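Local coordinates for phytoene synthase (PDB 5IYS), which probably joins prenyl diphosphates head to head, as dehydrosqualene and phytoene synthases do, and binds magnesium and a farnesyl thiodiphosphate inhibitor, at residues A[253-258]-A[267-272]; A[170-175]-A[247-252]. One frame throughout, in Å; residues are numbered along the deposited sequence.

Overall arrangement
Both contacts rest on helix 236-258: residues 247-252 serve interaction 2, and 253-258, directly following, serve interaction 1. Their centres lie about 8 Å apart, on the same side of the chain's centre. Interaction 2 is buried and grips the diphosphate end of one bound FPS, whereas interaction 1 lies further out, the side chain of Val270 being about 9 Å from that same FPS between nearest atoms. Lys267 ties them together. Its NZ forms a salt bridge with O1B of a second FPS molecule and a long, weak ion pair with Asp173 OD2 (3.5 Å), and its CG packs on Arg172 NE at 3.6 Å. Apolar contacts add to the join, Val270 CG2 lying 3.9 Å from Gln252 CG.

Interaction 1 of 2, residues A[253-258]-A[267-272]; sequences LNIVRK and KNKVSH. With SO4 (sulfate ion), chain C.
Ile255 faces Lys269 where the last turns of helix 236-258 pass the loop leading into helix 272-287, and their CA atoms, 7.0 Å apart, are the nearest pair between the two backbones. Segment 253-258 is regular helix, with Lys258 N bonded to Asn254 O at 2.8 Å, while 267-272 is irregular up to Ser271, the N-cap of helix 272-287.

Ile255 carries the contact through the fork of its beta carbon. With chi1 at -85°, CG1 lies beside the backbone N, and CG2 is left anti to it; CG2 meets Lys269 CB at 3.8 Å. The other branch, CG1, approaches Val270 CG2 at 4.0 Å, the two side chains crossing at about a right angle. Lys269 offers its hydrocarbon base to the helix and then bends at chi2, taking its ammonium group away to a hydrogen bond with Gln259 and a salt bridge with Asp265. Val270 also touches Glu251 of helix 236-258, one turn before Ile255.

Polar groups work at the margins. Lys258 NZ reaches Asn254 O at 3.2 Å, on the opposite face of the carbonyl from the backbone donor. Ser271, a residue well suited to an N-cap, uses OG to cap Arg274 N, and the same OG gives a 2.8 Å hydrogen bond to O4 of a sulfate ion, which probably comes from the crystallisation liquor.

With just 115 Å² buried, the contact sets aliphatic carbon against aliphatic carbon, which fixes closeness but no orientation, and the charged end of Lys269 is spent on Gln259 and Asp265.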
loop_
_atom_site.group_PDB
_atom_site.type_symbol
_atom_site.label_atom_id
_atom_site.label_comp_id
_atom_site.label_asym_id
_atom_site.label_seq_id
_atom_site.Cartn_x
_atom_site.Cartn_y
_atom_site.Cartn_z
ATOM N N LEU A 253 -1.916 -13.625 -2.418
ATOM C CA LEU A 253 -1.038 -14.733 -2.041
ATOM C C LEU A 253 -1.616 -16.068 -2.526
ATOM O O LEU A 253 -0.882 -16.923 -3.021
ATOM C CB LEU A 253 -0.799 -14.772 -0.524
ATOM C CG LEU A 253 -0.125 -13.515 0.070
ATOM C CD1 LEU A 253 -0.132 -13.667 1.580
ATOM C CD2 LEU A 253 1.301 -13.363 -0.426
ATOM N N ASN A 254 -2.904 -16.284 -2.306
ATOM C CA ASN A 254 -3.536 -17.543 -2.729
ATOM C C ASN A 254 -3.579 -17.745 -4.230
ATOM O O ASN A 254 -3.436 -18.865 -4.718
ATOM C CB ASN A 254 -4.932 -17.679 -2.132
ATOM C CG ASN A 254 -4.890 -18.190 -0.711
ATOM O OD1 ASN A 254 -3.863 -18.680 -0.243
ATOM N ND2 ASN A 254 -5.985 -18.020 0.008
ATOM N N ILE A 255 -3.672 -16.646 -4.964
ATOM C CA ILE A 255 -3.603 -16.656 -6.417
ATOM C C ILE A 255 -2.270 -17.242 -6.879
ATOM O O ILE A 255 -2.240 -18.076 -7.789
ATOM C CB ILE A 255 -3.740 -15.213 -6.968
ATOM C CG1 ILE A 255 -5.214 -14.824 -7.110
ATOM C CG2 ILE A 255 -3.040 -15.047 -8.308
ATOM C CD1 ILE A 255 -6.155 -15.661 -6.271
ATOM N N VAL A 256 -1.164 -16.733 -6.334
ATOM C CA VAL A 256 0.166 -17.193 -6.736
ATOM C C VAL A 256 0.325 -18.671 -6.391
ATOM O O VAL A 256 0.874 -19.448 -7.169
ATOM C CB VAL A 256 1.302 -16.375 -6.084
ATOM C CG1 VAL A 256 2.667 -16.921 -6.471
ATOM C CG2 VAL A 256 1.192 -14.910 -6.455
ATOM N N ARG A 257 -0.157 -19.064 -5.221
ATOM C CA ARG A 257 -0.152 -20.482 -4.876
ATOM C C ARG A 257 -0.967 -21.307 -5.883
ATOM O O ARG A 257 -0.496 -22.332 -6.368
ATOM C CB ARG A 257 -0.695 -20.679 -3.463
ATOM C CG ARG A 257 0.187 -20.150 -2.371
ATOM C CD ARG A 257 -0.562 -20.183 -1.061
ATOM N NE ARG A 257 0.301 -19.878 0.072
ATOM C CZ ARG A 257 0.029 -18.961 0.990
ATOM N NH1 ARG A 257 -1.119 -18.300 0.936
ATOM N NH2 ARG A 257 0.850 -18.772 2.016
ATOM N N LYS A 258 -2.169 -20.853 -6.235
ATOM C CA LYS A 258 -3.041 -21.623 -7.120
ATOM C C LYS A 258 -2.410 -21.779 -8.491
ATOM O O LYS A 258 -2.627 -22.792 -9.156
ATOM C CB LYS A 258 -4.426 -20.984 -7.276
ATOM C CG LYS A 258 -5.307 -21.034 -6.030
ATOM C CD LYS A 258 -5.239 -22.378 -5.312
ATOM C CE LYS A 258 -4.166 -22.406 -4.217
ATOM N NZ LYS A 258 -4.451 -21.432 -3.111
ATOM N N LYS A 267 -0.752 -10.131 -11.538
ATOM C CA LYS A 267 -1.554 -8.959 -11.241
ATOM C C LYS A 267 -2.949 -9.111 -11.833
ATOM O O LYS A 267 -3.127 -9.782 -12.857
ATOM C CB LYS A 267 -0.909 -7.696 -11.816
ATOM C CG LYS A 267 0.351 -7.236 -11.114
ATOM C CD LYS A 267 0.893 -5.970 -11.785
ATOM C CE LYS A 267 2.414 -5.887 -11.634
ATOM N NZ LYS A 267 2.930 -4.586 -11.071
ATOM N N ASN A 268 -3.908 -8.419 -11.225
ATOM C CA ASN A 268 -5.249 -8.336 -11.793
ATOM C C ASN A 268 -5.797 -9.745 -11.974
ATOM O O ASN A 268 -6.503 -10.017 -12.945
ATOM C CB ASN A 268 -5.206 -7.617 -13.147
ATOM C CG ASN A 268 -4.718 -6.181 -13.033
ATOM O OD1 ASN A 268 -5.186 -5.406 -12.190
ATOM N ND2 ASN A 268 -3.776 -5.816 -13.894
ATOM N N LYS A 269 -5.456 -10.641 -11.046
ATOM C CA LYS A 269 -5.931 -12.023 -11.125
ATOM C C LYS A 269 -7.051 -12.343 -10.142
ATOM O O LYS A 269 -7.632 -13.426 -10.197
ATOM C CB LYS A 269 -4.793 -13.034 -10.969
ATOM C CG LYS A 269 -3.871 -13.127 -12.167
ATOM C CD LYS A 269 -4.632 -13.658 -13.376
ATOM C CE LYS A 269 -3.720 -13.795 -14.590
ATOM N NZ LYS A 269 -3.021 -15.110 -14.596
ATOM N N VAL A 270 -7.313 -11.421 -9.217
ATOM C CA VAL A 270 -8.483 -11.533 -8.351
ATOM C C VAL A 270 -9.751 -11.031 -9.050
ATOM O O VAL A 270 -9.909 -9.841 -9.322
ATOM C CB VAL A 270 -8.261 -10.796 -7.019
ATOM C CG1 VAL A 270 -9.463 -10.979 -6.083
ATOM C CG2 VAL A 270 -6.975 -11.322 -6.365
ATOM N N SER A 271 -10.669 -11.941 -9.330
ATOM C CA SER A 271 -11.829 -11.565 -10.130
ATOM C C SER A 271 -12.764 -10.657 -9.329
ATOM O O SER A 271 -12.752 -10.612 -8.077
ATOM C CB SER A 271 -12.552 -12.798 -10.680
ATOM O OG SER A 271 -13.161 -13.493 -9.607
ATOM N N HIS A 272 -13.573 -9.914 -10.073
ATOM C CA HIS A 272 -14.669 -9.169 -9.463
ATOM C C HIS A 272 -15.527 -10.125 -8.638
ATOM O O HIS A 272 -15.974 -9.781 -7.539
ATOM C CB HIS A 272 -15.525 -8.516 -10.541
ATOM C CG HIS A 272 -16.755 -7.861 -9.998
ATOM N ND1 HIS A 272 -17.987 -8.485 -9.985
ATOM C CD2 HIS A 272 -16.921 -6.675 -9.364
ATOM C CE1 HIS A 272 -18.876 -7.676 -9.435
ATOM N NE2 HIS A 272 -18.261 -6.562 -9.074
HETATM S S SO4 C . -12.777 -16.845 -9.646
HETATM O O1 SO4 C . -12.733 -18.174 -10.261
HETATM O O2 SO4 C . -11.606 -16.079 -10.061
HETATM O O3 SO4 C . -12.825 -16.961 -8.188
HETATM O O4 SO4 C . -13.956 -16.135 -10.128
#

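Interaction 2 of 2, residues A[170-175]-A[247-252]; sequences ILRDVG and FIYREQ. With FPS (S-[(2E,6E)-3,7,11-trimethyldodeca-2,6,10-trienyl] trihydrogen thiodiphosphate), chain G.
Arg172 stretches from the end of helix 155-172 to Gln252 and Tyr249 on helix 236-258. Its CB points toward that helix, and CG continues the direction, anti to the backbone N (chi1 -178°). CD then lies 3.2 Å from Gln252 OE1, and the bend at chi3 (71°) turns the guanidinium so that its edge faces three partners. NE meets Asp173 OD1 at 2.9 Å, approaching from above the carboxylate plane, while NH2 takes the syn lone pair of Asp173 OD2 at 3.0 Å; this side-on, two-nitrogen salt bridge limits rotation of the group. NH1 divides its hydrogens between Gln252 OE1 at 2.9 Å, almost in the guanidinium plane, and O2B of FPS at 2.7 Å.

In this all-helical fold of the squalene/phytoene synthase family, such an arginine suits the wall of a pocket for a diphosphate, since its planar cation can give several hydrogen bonds at once. It stands beside a metal-binding region: Asn169 and Asp173 are known magnesium ligands of this protein, though in this model Asp173 holds none.

Gln252 positions the arginine from the second shell. Its amide plane stands 73° from the guanidinium, and NE2 bonds in plane to a lone pair of Tyr249 O (3.1 Å), which leaves OE1 directed at Arg172. The same NE2 sits over the centre of one face of the Tyr249 ring. Tyr249, likewise buried, sends its hydroxyl to FPS O2B at 2.8 Å, the phosphate oxygen lying at the ring's edge. That hydroxyl also pairs with Asn169 ND2.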
loop_
_atom_site.group_PDB
_atom_site.type_symbol
_atom_site.label_atom_id
_atom_site.label_comp_id
_atom_site.label_asym_id
_atom_site.label_seq_id
_atom_site.Cartn_x
_atom_site.Cartn_y
_atom_site.Cartn_z
ATOM N N ILE A 170 5.473 -7.631 -3.137
ATOM C CA ILE A 170 6.792 -8.173 -3.447
ATOM C C ILE A 170 6.687 -9.620 -3.968
ATOM O O ILE A 170 7.259 -9.991 -5.014
ATOM C CB ILE A 170 7.690 -8.107 -2.184
ATOM C CG1 ILE A 170 8.202 -6.675 -1.947
ATOM C CG2 ILE A 170 8.883 -9.015 -2.326
ATOM C CD1 ILE A 170 8.834 -6.431 -0.553
ATOM N N LEU A 171 5.896 -10.416 -3.258
ATOM C CA LEU A 171 5.739 -11.843 -3.536
ATOM C C LEU A 171 4.950 -12.053 -4.813
ATOM O O LEU A 171 5.130 -13.039 -5.538
ATOM C CB LEU A 171 5.032 -12.518 -2.353
ATOM C CG LEU A 171 5.936 -12.707 -1.126
ATOM C CD1 LEU A 171 5.097 -13.022 0.084
ATOM C CD2 LEU A 171 6.971 -13.862 -1.366
ATOM N N ARG A 172 4.085 -11.098 -5.116
ATOM C CA ARG A 172 3.285 -11.185 -6.335
ATOM C C ARG A 172 4.162 -10.929 -7.562
ATOM O O ARG A 172 3.895 -11.465 -8.644
ATOM C CB ARG A 172 2.114 -10.192 -6.246
ATOM C CG ARG A 172 1.143 -10.200 -7.432
ATOM C CD ARG A 172 0.206 -8.988 -7.323
ATOM N NE ARG A 172 0.958 -7.765 -7.616
ATOM C CZ ARG A 172 0.471 -6.533 -7.523
ATOM N NH1 ARG A 172 -0.730 -6.344 -6.998
ATOM N NH2 ARG A 172 1.200 -5.504 -7.938
ATOM N N ASP A 173 5.199 -10.110 -7.425
ATOM C CA ASP A 173 5.808 -9.480 -8.596
ATOM C C ASP A 173 7.284 -9.868 -8.753
ATOM O O ASP A 173 8.050 -9.161 -9.416
ATOM C CB ASP A 173 5.726 -7.948 -8.520
ATOM C CG ASP A 173 4.298 -7.402 -8.618
ATOM O OD1 ASP A 173 3.391 -8.121 -9.086
ATOM O OD2 ASP A 173 4.095 -6.227 -8.234
ATOM N N VAL A 174 7.693 -11.002 -8.194
ATOM C CA VAL A 174 9.112 -11.333 -8.198
ATOM C C VAL A 174 9.721 -11.279 -9.612
ATOM O O VAL A 174 10.789 -10.698 -9.823
ATOM C CB VAL A 174 9.379 -12.687 -7.552
ATOM C CG1 VAL A 174 10.827 -13.095 -7.768
ATOM C CG2 VAL A 174 9.026 -12.660 -6.061
ATOM N N GLY A 175 9.040 -11.866 -10.588
ATOM C CA GLY A 175 9.617 -11.969 -11.934
ATOM C C GLY A 175 9.742 -10.646 -12.670
ATOM O O GLY A 175 10.798 -10.344 -13.246
ATOM N N PHE A 247 -8.411 -7.932 3.029
ATOM C CA PHE A 247 -8.734 -9.280 2.544
ATOM C C PHE A 247 -8.520 -9.383 1.037
ATOM O O PHE A 247 -7.940 -10.360 0.532
ATOM C CB PHE A 247 -10.193 -9.629 2.843
ATOM C CG PHE A 247 -10.428 -10.224 4.215
ATOM C CD1 PHE A 247 -10.114 -9.515 5.360
ATOM C CD2 PHE A 247 -11.204 -11.378 4.341
ATOM C CE1 PHE A 247 -10.436 -10.021 6.645
ATOM C CE2 PHE A 247 -11.557 -11.874 5.591
ATOM C CZ PHE A 247 -11.152 -11.201 6.748
ATOM N N ILE A 248 -8.926 -8.344 0.315
ATOM C CA ILE A 248 -8.676 -8.356 -1.132
ATOM C C ILE A 248 -7.178 -8.409 -1.445
ATOM O O ILE A 248 -6.759 -9.158 -2.333
ATOM C CB ILE A 248 -9.417 -7.210 -1.849
ATOM C CG1 ILE A 248 -10.916 -7.517 -1.798
ATOM C CG2 ILE A 248 -8.971 -7.010 -3.305
ATOM C CD1 ILE A 248 -11.806 -6.277 -1.897
ATOM N N TYR A 249 -6.374 -7.575 -0.779
ATOM C CA TYR A 249 -4.951 -7.579 -1.085
ATOM C C TYR A 249 -4.309 -8.928 -0.710
ATOM O O TYR A 249 -3.546 -9.483 -1.501
ATOM C CB TYR A 249 -4.226 -6.388 -0.447
ATOM C CG TYR A 249 -3.143 -5.874 -1.353
ATOM C CD1 TYR A 249 -3.461 -5.156 -2.499
ATOM C CD2 TYR A 249 -1.816 -6.212 -1.127
ATOM C CE1 TYR A 249 -2.478 -4.671 -3.328
ATOM C CE2 TYR A 249 -0.802 -5.740 -1.956
ATOM C CZ TYR A 249 -1.151 -4.991 -3.058
ATOM O OH TYR A 249 -0.177 -4.551 -3.903
ATOM N N ARG A 250 -4.697 -9.482 0.437
ATOM C CA ARG A 250 -4.107 -10.723 0.957
ATOM C C ARG A 250 -4.384 -11.907 0.039
ATOM O O ARG A 250 -3.610 -12.868 -0.026
ATOM C CB ARG A 250 -4.695 -11.067 2.335
ATOM C CG ARG A 250 -4.148 -12.376 2.898
ATOM C CD ARG A 250 -4.597 -12.565 4.353
ATOM N NE ARG A 250 -6.053 -12.688 4.387
ATOM C CZ ARG A 250 -6.758 -12.864 5.498
ATOM N NH1 ARG A 250 -6.128 -12.903 6.668
ATOM N NH2 ARG A 250 -8.088 -12.918 5.445
ATOM N N GLU A 251 -5.581 -11.896 -0.537
ATOM C CA GLU A 251 -6.000 -12.915 -1.507
ATOM C C GLU A 251 -5.025 -13.150 -2.647
ATOM O O GLU A 251 -4.906 -14.275 -3.152
ATOM C CB GLU A 251 -7.397 -12.555 -2.056
ATOM C CG GLU A 251 -7.890 -13.526 -3.132
ATOM C CD GLU A 251 -8.350 -14.865 -2.577
ATOM O OE1 GLU A 251 -8.431 -15.026 -1.340
ATOM O OE2 GLU A 251 -8.582 -15.786 -3.395
ATOM N N GLN A 252 -4.233 -12.140 -2.999
ATOM C CA GLN A 252 -3.232 -12.360 -4.037
ATOM C C GLN A 252 -2.169 -13.397 -3.706
ATOM O O GLN A 252 -1.563 -13.969 -4.621
ATOM C CB GLN A 252 -2.562 -11.054 -4.465
ATOM C CG GLN A 252 -3.605 -10.009 -4.861
ATOM C CD GLN A 252 -2.979 -8.667 -5.124
ATOM O OE1 GLN A 252 -2.747 -8.295 -6.276
ATOM N NE2 GLN A 252 -2.540 -8.015 -4.057
HETATM C C1 FPS G . -0.485 -1.227 -3.555
HETATM S S1 FPS G . -0.896 0.260 -4.388
HETATM C C2 FPS G . -0.405 -0.779 -2.107
HETATM C C3 FPS G . 0.462 -1.271 -1.205
HETATM C C4 FPS G . 1.424 -2.359 -1.578
HETATM C C5 FPS G . 0.475 -0.768 0.226
HETATM C C6 FPS G . -0.539 0.332 0.536
HETATM C C7 FPS G . -0.679 0.448 2.040
HETATM C C8 FPS G . -1.855 0.719 2.634
HETATM C C10 FPS G . -1.843 0.933 4.132
HETATM C C9 FPS G . -3.147 0.887 1.870
HETATM C C11 FPS G . -2.840 -0.029 4.784
HETATM C C12 FPS G . -2.994 0.274 6.265
HETATM C C13 FPS G . -3.952 1.071 6.792
HETATM C C14 FPS G . -4.023 1.270 8.284
HETATM C C15 FPS G . -4.987 1.752 5.935
HETATM P PA FPS G . -1.711 -0.110 -6.248
HETATM O O1A FPS G . -2.598 0.977 -6.669
HETATM O O2A FPS G . -0.395 -0.011 -7.184
HETATM O O3A FPS G . -2.296 -1.579 -6.470
HETATM P PB FPS G . -1.228 -2.699 -6.962
HETATM O O1B FPS G . -1.253 -2.833 -8.460
HETATM O O2B FPS G . -1.638 -3.927 -6.184
HETATM O O3B FPS G . 0.206 -2.375 -6.601
#